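Local coordinates for protein 4-aminobutyrate transaminase (Acinetobacter baumannii, PDB 6WOP) that probably catalyses the pyridoxal-phosphate-dependent transfer of the amino group of 4-aminobutyrate to 2-oxoglutarate, as a class-III aminotransferase, at residues A334-I339 and S355-E360; E365-V370 and N389-L394; T77-T82 and S86-A91; V120-C125 and G293-T298. All coordinates share one frame; numbering follows the deposited sequence.

Contact 1: residues A334-I339 and S355-E360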
loop_
_atom_site.group_PDB
_atom_site.type_symbol
_atom_site.label_atom_id
_atom_site.label_comp_id
_atom_site.label_asym_id
_atom_site.label_seq_id
_atom_site.Cartn_x
_atom_site.Cartn_y
_atom_site.Cartn_z
ATOM N N ALA A 334 -42.418 -20.664 -6.707
ATOM C CA ALA A 334 -43.851 -20.533 -6.954
ATOM C C ALA A 334 -44.552 -19.855 -5.783
ATOM O O ALA A 334 -45.529 -19.130 -5.985
ATOM C CB ALA A 334 -44.473 -21.902 -7.228
ATOM N N THR A 335 -44.138 -20.156 -4.543
ATOM C CA THR A 335 -44.693 -19.469 -3.377
ATOM C C THR A 335 -44.383 -17.965 -3.410
ATOM O O THR A 335 -45.245 -17.139 -3.103
ATOM C CB THR A 335 -44.136 -20.109 -2.107
ATOM O OG1 THR A 335 -44.830 -21.325 -1.890
ATOM C CG2 THR A 335 -44.399 -19.291 -0.892
ATOM N N LEU A 336 -43.145 -17.594 -3.756
ATOM C CA LEU A 336 -42.798 -16.178 -3.841
ATOM C C LEU A 336 -43.610 -15.480 -4.925
ATOM O O LEU A 336 -43.976 -14.299 -4.786
ATOM C CB LEU A 336 -41.308 -16.040 -4.115
ATOM C CG LEU A 336 -40.499 -16.614 -2.938
ATOM C CD1 LEU A 336 -39.067 -16.437 -3.279
ATOM C CD2 LEU A 336 -40.778 -15.814 -1.724
ATOM N N LYS A 337 -43.859 -16.169 -6.043
ATOM C CA LYS A 337 -44.654 -15.484 -7.079
ATOM C C LYS A 337 -46.103 -15.315 -6.642
ATOM O O LYS A 337 -46.748 -14.296 -6.935
ATOM C CB LYS A 337 -44.577 -16.259 -8.391
ATOM C CG LYS A 337 -43.501 -15.697 -9.302
ATOM C CD LYS A 337 -42.600 -16.782 -9.885
ATOM C CE LYS A 337 -43.146 -17.290 -11.245
ATOM N NZ LYS A 337 -42.072 -18.039 -12.017
ATOM N N ASP A 338 -46.636 -16.259 -5.871
ATOM C CA ASP A 338 -47.973 -16.085 -5.311
ATOM C C ASP A 338 -48.008 -14.926 -4.319
ATOM O O ASP A 338 -48.959 -14.133 -4.311
ATOM C CB ASP A 338 -48.407 -17.377 -4.627
ATOM C CG ASP A 338 -49.874 -17.398 -4.350
ATOM O OD1 ASP A 338 -50.631 -16.958 -5.230
ATOM O OD2 ASP A 338 -50.278 -17.864 -3.264
ATOM N N ILE A 339 -47.001 -14.852 -3.438
ATOM C CA ILE A 339 -46.870 -13.714 -2.525
ATOM C C ILE A 339 -46.822 -12.408 -3.307
ATOM O O ILE A 339 -47.484 -11.426 -2.955
ATOM C CB ILE A 339 -45.606 -13.874 -1.661
ATOM C CG1 ILE A 339 -45.838 -14.809 -0.493
ATOM C CG2 ILE A 339 -45.150 -12.538 -1.118
ATOM C CD1 ILE A 339 -44.498 -15.166 0.119
ATOM N N SER A 355 -31.500 -23.944 -5.346
ATOM C CA SER A 355 -32.066 -23.476 -4.085
ATOM C C SER A 355 -31.196 -22.400 -3.467
ATOM O O SER A 355 -31.310 -22.131 -2.277
ATOM C CB SER A 355 -32.281 -24.641 -3.097
ATOM O OG SER A 355 -33.547 -25.304 -3.350
ATOM N N MET A 356 -30.503 -21.642 -4.329
ATOM C CA MET A 356 -29.995 -20.327 -3.967
ATOM C C MET A 356 -31.062 -19.340 -4.442
ATOM O O MET A 356 -31.032 -18.877 -5.592
ATOM C CB MET A 356 -28.631 -20.063 -4.598
ATOM C CG MET A 356 -27.666 -19.504 -3.625
ATOM S SD MET A 356 -26.023 -19.448 -4.251
ATOM C CE MET A 356 -25.408 -18.217 -3.137
ATOM N N VAL A 357 -32.043 -19.066 -3.556
ATOM C CA VAL A 357 -33.243 -18.283 -3.859
ATOM C C VAL A 357 -33.344 -17.112 -2.895
ATOM O O VAL A 357 -33.093 -17.266 -1.692
ATOM C CB VAL A 357 -34.545 -19.128 -3.754
ATOM C CG1 VAL A 357 -35.809 -18.264 -4.149
ATOM C CG2 VAL A 357 -34.456 -20.360 -4.595
ATOM N N ALA A 358 -33.790 -15.963 -3.413
ATOM C CA ALA A 358 -33.983 -14.771 -2.598
ATOM C C ALA A 358 -35.181 -13.987 -3.105
ATOM O O ALA A 358 -35.474 -13.993 -4.300
ATOM C CB ALA A 358 -32.755 -13.861 -2.636
ATOM N N VAL A 359 -35.813 -13.232 -2.202
ATOM C CA VAL A 359 -36.878 -12.293 -2.552
ATOM C C VAL A 359 -36.458 -10.891 -2.099
ATOM O O VAL A 359 -35.969 -10.713 -0.977
ATOM C CB VAL A 359 -38.228 -12.693 -1.951
ATOM C CG1 VAL A 359 -38.219 -12.597 -0.427
ATOM C CG2 VAL A 359 -39.346 -11.838 -2.577
ATOM N N GLU A 360 -36.565 -9.915 -2.989
ATOM C CA GLU A 360 -36.210 -8.538 -2.639
ATOM C C GLU A 360 -37.487 -7.748 -2.411
ATOM O O GLU A 360 -38.467 -7.869 -3.175
ATOM C CB GLU A 360 -35.376 -7.833 -3.715
ATOM C CG GLU A 360 -34.969 -6.395 -3.298
ATOM C CD GLU A 360 -33.795 -5.897 -4.104
ATOM O OE1 GLU A 360 -33.541 -4.670 -4.180
ATOM O OE2 GLU A 360 -33.157 -6.762 -4.709
#

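Contact 2: residues E365-V370 and N389-L394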
loop_
_atom_site.group_PDB
_atom_site.type_symbol
_atom_site.label_atom_id
_atom_site.label_comp_id
_atom_site.label_asym_id
_atom_site.label_seq_id
_atom_site.Cartn_x
_atom_site.Cartn_y
_atom_site.Cartn_z
ATOM N N GLU A 365 -37.381 -2.161 6.177
ATOM C CA GLU A 365 -38.425 -2.263 7.186
ATOM C C GLU A 365 -39.403 -3.366 6.820
ATOM O O GLU A 365 -39.849 -4.125 7.695
ATOM C CB GLU A 365 -39.150 -0.929 7.346
ATOM C CG GLU A 365 -38.320 0.194 7.970
ATOM C CD GLU A 365 -37.114 0.673 7.122
ATOM O OE1 GLU A 365 -37.128 0.616 5.860
ATOM O OE2 GLU A 365 -36.124 1.128 7.744
ATOM N N GLN A 366 -39.722 -3.489 5.526
ATOM C CA GLN A 366 -40.586 -4.586 5.086
ATOM C C GLN A 366 -39.932 -5.939 5.338
ATOM O O GLN A 366 -40.570 -6.879 5.840
ATOM C CB GLN A 366 -40.919 -4.444 3.607
ATOM C CG GLN A 366 -41.988 -3.374 3.321
ATOM C CD GLN A 366 -42.240 -3.210 1.846
ATOM O OE1 GLN A 366 -41.362 -3.505 1.014
ATOM N NE2 GLN A 366 -43.433 -2.754 1.500
ATOM N N ALA A 367 -38.656 -6.063 4.979
ATOM C CA ALA A 367 -37.952 -7.331 5.190
ATOM C C ALA A 367 -37.904 -7.703 6.670
ATOM O O ALA A 367 -38.060 -8.881 7.034
ATOM C CB ALA A 367 -36.551 -7.230 4.588
ATOM N N LYS A 368 -37.715 -6.714 7.547
ATOM C CA LYS A 368 -37.651 -6.997 8.978
ATOM C C LYS A 368 -39.021 -7.382 9.524
ATOM O O LYS A 368 -39.107 -8.216 10.435
ATOM C CB LYS A 368 -37.119 -5.791 9.760
ATOM C CG LYS A 368 -35.672 -5.475 9.577
ATOM C CD LYS A 368 -34.872 -6.718 9.537
ATOM C CE LYS A 368 -33.853 -6.732 10.684
ATOM N NZ LYS A 368 -32.692 -7.694 10.499
ATOM N N VAL A 369 -40.098 -6.825 8.981
ATOM C CA VAL A 369 -41.425 -7.207 9.478
ATOM C C VAL A 369 -41.661 -8.699 9.234
ATOM O O VAL A 369 -42.094 -9.428 10.122
ATOM C CB VAL A 369 -42.525 -6.326 8.846
ATOM C CG1 VAL A 369 -43.899 -6.966 9.026
ATOM C CG2 VAL A 369 -42.508 -4.895 9.459
ATOM N N VAL A 370 -41.319 -9.178 8.042
ATOM C CA VAL A 370 -41.503 -10.584 7.693
ATOM C C VAL A 370 -40.558 -11.459 8.520
ATOM O O VAL A 370 -40.959 -12.492 9.081
ATOM C CB VAL A 370 -41.273 -10.775 6.173
ATOM C CG1 VAL A 370 -41.166 -12.294 5.794
ATOM C CG2 VAL A 370 -42.353 -10.032 5.356
ATOM N N ASN A 389 -32.742 -5.335 2.245
ATOM C CA ASN A 389 -34.136 -5.517 1.863
ATOM C C ASN A 389 -34.355 -6.842 1.156
ATOM O O ASN A 389 -35.394 -7.045 0.527
ATOM C CB ASN A 389 -34.601 -4.348 0.991
ATOM C CG ASN A 389 -33.792 -4.216 -0.269
ATOM O OD1 ASN A 389 -32.621 -4.601 -0.307
ATOM N ND2 ASN A 389 -34.400 -3.706 -1.313
ATOM N N VAL A 390 -33.390 -7.752 1.225
ATOM C CA VAL A 390 -33.478 -9.038 0.549
ATOM C C VAL A 390 -33.559 -10.134 1.592
ATOM O O VAL A 390 -32.728 -10.187 2.500
ATOM C CB VAL A 390 -32.269 -9.259 -0.366
ATOM C CG1 VAL A 390 -32.505 -10.565 -1.121
ATOM C CG2 VAL A 390 -32.093 -7.988 -1.347
ATOM N N ILE A 391 -34.531 -11.027 1.464
ATOM C CA ILE A 391 -34.566 -12.246 2.286
ATOM C C ILE A 391 -33.993 -13.365 1.447
ATOM O O ILE A 391 -34.474 -13.612 0.338
ATOM C CB ILE A 391 -35.997 -12.583 2.722
ATOM C CG1 ILE A 391 -36.572 -11.463 3.580
ATOM C CG2 ILE A 391 -36.074 -14.002 3.410
ATOM C CD1 ILE A 391 -38.077 -11.553 3.694
ATOM N N ARG A 392 -32.977 -14.053 1.955
ATOM C CA ARG A 392 -32.350 -15.118 1.185
ATOM C C ARG A 392 -32.675 -16.426 1.865
ATOM O O ARG A 392 -32.879 -16.455 3.081
ATOM C CB ARG A 392 -30.821 -14.932 1.109
ATOM C CG ARG A 392 -30.197 -14.846 2.513
ATOM C CD ARG A 392 -28.680 -14.792 2.389
ATOM N NE ARG A 392 -28.055 -14.140 3.541
ATOM C CZ ARG A 392 -26.755 -14.160 3.802
ATOM N NH1 ARG A 392 -25.937 -14.832 3.016
ATOM N NH2 ARG A 392 -26.276 -13.513 4.859
ATOM N N PHE A 393 -32.778 -17.507 1.085
ATOM C CA PHE A 393 -33.224 -18.801 1.622
ATOM C C PHE A 393 -32.106 -19.821 1.516
ATOM O O PHE A 393 -31.631 -20.122 0.410
ATOM C CB PHE A 393 -34.478 -19.267 0.874
ATOM C CG PHE A 393 -35.608 -18.319 1.025
ATOM C CD1 PHE A 393 -36.450 -18.420 2.133
ATOM C CD2 PHE A 393 -35.788 -17.280 0.113
ATOM C CE1 PHE A 393 -37.485 -17.504 2.341
ATOM C CE2 PHE A 393 -36.809 -16.344 0.311
ATOM C CZ PHE A 393 -37.659 -16.471 1.442
ATOM N N LEU A 394 -31.685 -20.354 2.670
ATOM C CA LEU A 394 -30.563 -21.280 2.793
ATOM C C LEU A 394 -30.906 -22.510 3.623
ATOM O O LEU A 394 -30.035 -23.051 4.361
ATOM C CB LEU A 394 -29.381 -20.551 3.418
ATOM C CG LEU A 394 -28.816 -19.551 2.417
ATOM C CD1 LEU A 394 -27.821 -18.551 3.171
ATOM C CD2 LEU A 394 -28.121 -20.317 1.308
#

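Contact 3: residues T77-T82 and S86-A91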
loop_
_atom_site.group_PDB
_atom_site.type_symbol
_atom_site.label_atom_id
_atom_site.label_comp_id
_atom_site.label_asym_id
_atom_site.label_seq_id
_atom_site.Cartn_x
_atom_site.Cartn_y
_atom_site.Cartn_z
ATOM N N THR A 77 -2.987 -33.720 13.370
ATOM C CA THR A 77 -1.544 -33.958 13.315
ATOM C C THR A 77 -0.739 -32.770 12.820
ATOM O O THR A 77 0.489 -32.778 13.006
ATOM C CB THR A 77 -1.226 -35.142 12.379
ATOM O OG1 THR A 77 -1.622 -34.828 11.031
ATOM C CG2 THR A 77 -1.931 -36.436 12.835
ATOM N N ALA A 78 -1.392 -31.763 12.205
ATOM C CA ALA A 78 -0.808 -30.763 11.314
ATOM C C ALA A 78 -0.374 -31.467 10.049
ATOM O O ALA A 78 0.641 -32.172 10.043
ATOM C CB ALA A 78 0.371 -30.008 11.953
ATOM N N TYR A 79 -1.202 -31.367 9.001
ATOM C CA TYR A 79 -0.927 -32.119 7.781
ATOM C C TYR A 79 0.499 -31.871 7.268
ATOM O O TYR A 79 1.144 -32.783 6.746
ATOM C CB TYR A 79 -1.950 -31.736 6.735
ATOM C CG TYR A 79 -1.724 -32.370 5.354
ATOM C CD1 TYR A 79 -2.192 -33.652 5.064
ATOM C CD2 TYR A 79 -1.089 -31.653 4.356
ATOM C CE1 TYR A 79 -1.998 -34.225 3.806
ATOM C CE2 TYR A 79 -0.878 -32.208 3.055
ATOM C CZ TYR A 79 -1.340 -33.502 2.821
ATOM O OH TYR A 79 -1.140 -34.072 1.587
ATOM N N GLN A 80 1.021 -30.645 7.420
ATOM C CA GLN A 80 2.358 -30.407 6.898
ATOM C C GLN A 80 3.424 -31.096 7.736
ATOM O O GLN A 80 4.563 -31.222 7.253
ATOM C CB GLN A 80 2.619 -28.883 6.780
ATOM C CG GLN A 80 2.699 -28.218 8.088
ATOM C CD GLN A 80 2.661 -26.700 7.952
ATOM O OE1 GLN A 80 1.744 -26.129 7.316
ATOM N NE2 GLN A 80 3.669 -26.037 8.545
ATOM N N VAL A 81 3.075 -31.573 8.947
ATOM C CA VAL A 81 4.023 -32.356 9.749
ATOM C C VAL A 81 3.827 -33.828 9.385
ATOM O O VAL A 81 4.755 -34.496 8.917
ATOM C CB VAL A 81 3.864 -32.152 11.280
ATOM C CG1 VAL A 81 4.689 -33.178 12.059
ATOM C CG2 VAL A 81 4.304 -30.712 11.718
ATOM N N THR A 82 2.633 -34.353 9.628
ATOM C CA THR A 82 2.316 -35.750 9.320
ATOM C C THR A 82 1.047 -35.783 8.480
ATOM O O THR A 82 -0.048 -35.418 8.982
ATOM C CB THR A 82 2.106 -36.569 10.623
ATOM O OG1 THR A 82 3.243 -36.388 11.476
ATOM C CG2 THR A 82 1.946 -38.062 10.266
ATOM N N SER A 86 -6.868 -39.429 4.205
ATOM C CA SER A 86 -8.206 -38.925 3.880
ATOM C C SER A 86 -8.145 -37.562 3.171
ATOM O O SER A 86 -9.057 -37.201 2.409
ATOM C CB SER A 86 -9.035 -38.770 5.148
ATOM O OG SER A 86 -8.270 -37.986 6.098
ATOM N N TYR A 87 -7.124 -36.790 3.448
ATOM C CA TYR A 87 -6.893 -35.485 2.795
ATOM C C TYR A 87 -6.568 -35.663 1.294
ATOM O O TYR A 87 -7.138 -35.074 0.454
ATOM C CB TYR A 87 -5.715 -34.808 3.479
ATOM C CG TYR A 87 -5.281 -33.425 3.001
ATOM C CD1 TYR A 87 -4.855 -33.219 1.706
ATOM C CD2 TYR A 87 -5.214 -32.341 3.879
ATOM C CE1 TYR A 87 -4.430 -31.988 1.262
ATOM C CE2 TYR A 87 -4.786 -31.097 3.444
ATOM C CZ TYR A 87 -4.372 -30.920 2.122
ATOM O OH TYR A 87 -3.949 -29.723 1.675
ATOM N N VAL A 88 -5.661 -36.569 1.031
ATOM C CA VAL A 88 -5.335 -36.863 -0.355
ATOM C C VAL A 88 -6.578 -37.339 -1.056
ATOM O O VAL A 88 -6.818 -36.994 -2.196
ATOM C CB VAL A 88 -4.210 -37.924 -0.407
ATOM C CG1 VAL A 88 -3.911 -38.396 -1.874
ATOM C CG2 VAL A 88 -2.915 -37.380 0.313
ATOM N N ALA A 89 -7.316 -38.266 -0.410
ATOM C CA ALA A 89 -8.496 -38.827 -1.067
ATOM C C ALA A 89 -9.519 -37.723 -1.335
ATOM O O ALA A 89 -10.192 -37.731 -2.371
ATOM C CB ALA A 89 -9.111 -39.963 -0.203
ATOM N N LEU A 90 -9.697 -36.790 -0.370
ATOM C CA LEU A 90 -10.642 -35.686 -0.586
ATOM C C LEU A 90 -10.202 -34.814 -1.760
ATOM O O LEU A 90 -11.023 -34.424 -2.587
ATOM C CB LEU A 90 -10.797 -34.817 0.667
ATOM C CG LEU A 90 -11.939 -33.781 0.654
ATOM C CD1 LEU A 90 -13.363 -34.496 0.557
ATOM C CD2 LEU A 90 -11.828 -32.879 1.914
ATOM N N ALA A 91 -8.901 -34.529 -1.867
ATOM C CA ALA A 91 -8.417 -33.781 -3.035
ATOM C C ALA A 91 -8.762 -34.519 -4.328
ATOM O O ALA A 91 -9.284 -33.916 -5.274
ATOM C CB ALA A 91 -6.903 -33.557 -2.896
#

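Contact 4: residues V120-C125 and G293-T298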
loop_
_atom_site.group_PDB
_atom_site.type_symbol
_atom_site.label_atom_id
_atom_site.label_comp_id
_atom_site.label_asym_id
_atom_site.label_seq_id
_atom_site.Cartn_x
_atom_site.Cartn_y
_atom_site.Cartn_z
ATOM N N VAL A 120 -5.801 -16.104 -4.154
ATOM C CA VAL A 120 -5.108 -14.876 -4.570
ATOM C C VAL A 120 -3.586 -15.061 -4.499
ATOM O O VAL A 120 -2.847 -14.606 -5.402
ATOM C CB VAL A 120 -5.585 -13.693 -3.691
ATOM C CG1 VAL A 120 -4.604 -12.461 -3.818
ATOM C CG2 VAL A 120 -7.045 -13.290 -4.090
ATOM N N LYS A 121 -3.081 -15.652 -3.400
ATOM C CA LYS A 121 -1.663 -15.976 -3.306
ATOM C C LYS A 121 -1.192 -16.811 -4.494
ATOM O O LYS A 121 -0.122 -16.561 -5.080
ATOM C CB LYS A 121 -1.386 -16.720 -1.999
ATOM C CG LYS A 121 -1.628 -15.810 -0.801
ATOM C CD LYS A 121 -1.561 -16.459 0.605
ATOM C CE LYS A 121 -0.475 -17.486 0.842
ATOM N NZ LYS A 121 -0.750 -18.067 2.234
ATOM N N ILE A 122 -1.947 -17.856 -4.822
ATOM C CA ILE A 122 -1.592 -18.741 -5.940
ATOM C C ILE A 122 -1.597 -17.967 -7.263
ATOM O O ILE A 122 -0.676 -18.078 -8.092
ATOM C CB ILE A 122 -2.603 -19.904 -5.940
ATOM C CG1 ILE A 122 -2.336 -20.854 -4.749
ATOM C CG2 ILE A 122 -2.630 -20.700 -7.324
ATOM C CD1 ILE A 122 -3.588 -21.791 -4.565
ATOM N N ALA A 123 -2.628 -17.172 -7.482
ATOM C CA ALA A 123 -2.710 -16.391 -8.724
ATOM C C ALA A 123 -1.584 -15.374 -8.823
ATOM O O ALA A 123 -1.019 -15.171 -9.903
ATOM C CB ALA A 123 -4.048 -15.668 -8.789
ATOM N N ARG A 124 -1.280 -14.689 -7.723
ATOM C CA ARG A 124 -0.167 -13.748 -7.737
ATOM C C ARG A 124 1.113 -14.482 -8.073
ATOM O O ARG A 124 1.901 -14.019 -8.886
ATOM C CB ARG A 124 -0.003 -13.069 -6.398
ATOM C CG ARG A 124 -0.962 -11.894 -6.133
ATOM C CD ARG A 124 -0.299 -10.994 -5.111
ATOM N NE ARG A 124 -1.026 -9.765 -4.738
ATOM C CZ ARG A 124 -0.511 -8.905 -3.847
ATOM N NH1 ARG A 124 0.678 -9.163 -3.307
ATOM N NH2 ARG A 124 -1.171 -7.808 -3.493
ATOM N N CYS A 125 1.323 -15.647 -7.475
ATOM C CA CYS A 125 2.542 -16.406 -7.697
ATOM C C CYS A 125 2.627 -16.826 -9.167
ATOM O O CYS A 125 3.658 -16.645 -9.809
ATOM C CB CYS A 125 2.592 -17.627 -6.737
ATOM S SG CYS A 125 3.946 -18.783 -7.185
ATOM N N GLY A 293 6.502 -24.977 1.111
ATOM C CA GLY A 293 6.581 -24.101 2.254
ATOM C C GLY A 293 5.714 -22.879 2.095
ATOM O O GLY A 293 5.397 -22.222 3.087
ATOM N N GLY A 294 5.327 -22.574 0.854
ATOM C CA GLY A 294 4.581 -21.370 0.533
ATOM C C GLY A 294 3.120 -21.412 0.868
ATOM O O GLY A 294 2.485 -20.352 0.912
ATOM N N LEU A 295 2.556 -22.602 1.088
ATOM C CA LEU A 295 1.158 -22.759 1.401
ATOM C C LEU A 295 1.052 -23.649 2.639
ATOM O O LEU A 295 1.865 -24.549 2.829
ATOM C CB LEU A 295 0.389 -23.446 0.262
ATOM C CG LEU A 295 0.299 -22.754 -1.094
ATOM C CD1 LEU A 295 -0.442 -23.655 -2.139
ATOM C CD2 LEU A 295 -0.403 -21.406 -0.902
ATOM N N GLY A 296 0.056 -23.411 3.456
ATOM C CA GLY A 296 -0.081 -24.390 4.537
ATOM C C GLY A 296 -0.956 -23.815 5.628
ATOM O O GLY A 296 -1.753 -22.924 5.382
ATOM N N GLY A 297 -0.716 -24.282 6.856
ATOM C CA GLY A 297 -1.586 -23.803 7.921
ATOM C C GLY A 297 -1.873 -24.864 8.974
ATOM O O GLY A 297 -2.072 -26.029 8.636
ATOM N N THR A 298 -1.890 -24.450 10.235
ATOM C CA THR A 298 -1.965 -25.370 11.378
ATOM C C THR A 298 -3.238 -26.202 11.337
ATOM O O THR A 298 -3.209 -27.440 11.412
ATOM C CB THR A 298 -1.912 -24.555 12.684
ATOM O OG1 THR A 298 -0.657 -23.897 12.792
ATOM C CG2 THR A 298 -2.046 -25.505 13.912
HETATM O O HOH W 1 -1.331 -20.898 2.733
HETATM O O HOH W 2 1.466 -19.179 2.855
#

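Contact 1: residues A334-I339 and S355-E360
Leu336 on helix 334-339 and Val359 on strand 356-360 mark the nearest backbone approach, with their CA atoms 7.2 Å apart. The short helix and strand axes come within 9.9 Å and run almost parallel, at 8°. Across this gap Leu336 meets Val357 and Val359, both of which point at the helix. Its CG lies anti to the carbonyl carbon (chi1 -64°), which carries the forked end out from the helix toward the strand. One prong, CD1, reaches Val357 CG1 at 3.8 Å, the two side chains sliding past each other in opposite directions. The other prong, CD2, meets Val359 CB at 4.0 Å, and this time the side chains cross at a slant; CD1 is nearly as close to that same CB. No hydrogen bond joins the two segments, and all the residues that touch are buried. The leucine fork therefore sits between two valines, while Ala358 between them points away. This is helix-on-sheet packing in the mixed sheet where strand 356-361 lies between 347-353 and 390-393: helix 321-342 leads into the antiparallel pair 347-353 and 356-361 and lies against one face of it. On the far face, Ala358 touches Phe215. Helix 401-416 closes in beside Leu336 through Leu411, and Ile350 of strand 347-353 touches the same leucine.

Contact 2: residues E365-V370 and N389-L394
An apolar helix-to-sheet contact joins Ala367 and Val370 of helix 365-370 to Asn389, just before strand 390-393, and Ile391 within it, in the mixed sheet where that strand lies between 379-384 and 356-361. The approach is close where the helix carries its alanine: the CA atoms of Ala367 and Asn389 are 5.4 Å apart. Ala367 CB meets the Asn389 backbone, 4.0 Å from its CA, and the end of the asparagine side chain leads away from the helix. There its ND2 bonds to Leu361 O and Glu360 OE1, tying the approach to this strand to its neighbour. The fold explains the position. Helix 364-376 links strand 356-361 to strand 379-384, which run parallel to each other with strand 390-393 between them, so this is a beta-alpha-beta crossover whose helix passes over the middle strand. Ile391 points toward the helix. With chi1 at -62°, its CG1 stands beside the backbone N and CD1 extends to Val370, 3.8 Å from that residue's CG1. Ala367 CB also stands 4.4 Å from Ile391 CG1, so the isoleucine touches both Ala367 and Val370, one helical turn apart. Val370 is covered further by Leu411 and Phe415 of helix 401-416.

Contact 3: residues T77-T82 and S86-A91
The rings of Tyr79 and Tyr87 lie face to face, their centroids 3.7 Å apart and their planes only 9° from parallel. CE1 of Tyr79 sits over one face of the Tyr87 ring, 3.5 Å from its CG, and Tyr87 CD2 in turn sits over a face of Tyr79, offset toward the rim. The two side chains cross at about a right angle, so the hydroxyls point in different directions although the rings overlap closely. Both tyrosines place CG opposite the backbone N (chi1 176° for Tyr79), extending the rings toward each other from loop and helix. Near the Tyr79 hydroxyl, Val88 CG2 adds a looser touch at 4.0 Å from OH. Two further rings meet the pair edge to face: Tyr84 with Tyr79, and Phe108 with Tyr87. The Tyr87 OH is also held by the backbone N of Phe108, which fixes where that ring ends. The loop carrying Tyr79 is drawn into a tight turn. Ala78 O accepts from both Val81 N and Thr82 N, and Thr77 OG1 donates to Thr82 O over 2.7 Å, in the carbonyl plane. Lys12 of the second subunit packs on Tyr79. The stack thus joins a subunit-interface loop to helix 85-97, which packs on strand 104-109, an edge strand within the chain of the seven-stranded mixed sheet of the large PLP-binding domain, the hallmark of fold-type I aminotransferases.

Contact 4: residues V120-C125 and G293-T298
Lys121 leaves its helix with CG opposite the carbonyl carbon (chi1 -66°) and bends at chi3 (40°), which brings its ammonium group close to the loop 293-298. Its main direct partner is Arg142 O of the second subunit, with Asn118 OD1 a weak one; waters make the link to the loop. Water 1 accepts from Lys121 NZ at 2.9 Å and from Gly296 N at 3.0 Å, bridging charge and backbone. Water 2 also accepts from Lys121 NZ and donates to Gly294 O, a last leg so short that its exact length is doubtful. No direct hydrogen bond crosses, and Lys121 CE stands 4.1 Å from Gly294 O. This buried charge thus has several oxygens round it. Beside the water bridges the contact is apolar: Leu295 turns its end toward the helix, where its CD1 is 4.3 Å from Ile122 CG1 and its CD2 lies at the same distance from Lys121 CE. Gly293, Gly296 and Gly297 take backbone angles at which a side chain would collide with the preceding carbonyl. This is a glycine-rich interface loop packed against helix 112-127. At its end Thr298 OG1 bonds to Lys269 NZ of the second subunit and Thr298 N binds a tartrate, probably from the crystallisation liquor; in class-III aminotransferases the corresponding loop probably reaches the cofactor site of the partner subunit.

All four contacts are built from buried residues, but they fall into two groups whose centres lie roughly 40 Å apart. Contacts 1 and 2 share one sheet and bury helices against it: strands 356-361 and 390-393 are neighbours, with Val357 O bonding to Phe393 N and Val359 O to Ile391 N. Neither touches another chain of the assembly, and their chemistry is aliphatic. Contacts 3 and 4, about 16 Å apart between centres, both lie at the second subunit and involve loops. Their chemistry is more mixed, an aromatic stack in one and a water-bridged lysine in the other, and Gln80 OE1 joins them by a probable hydrogen bond to Gly297 N.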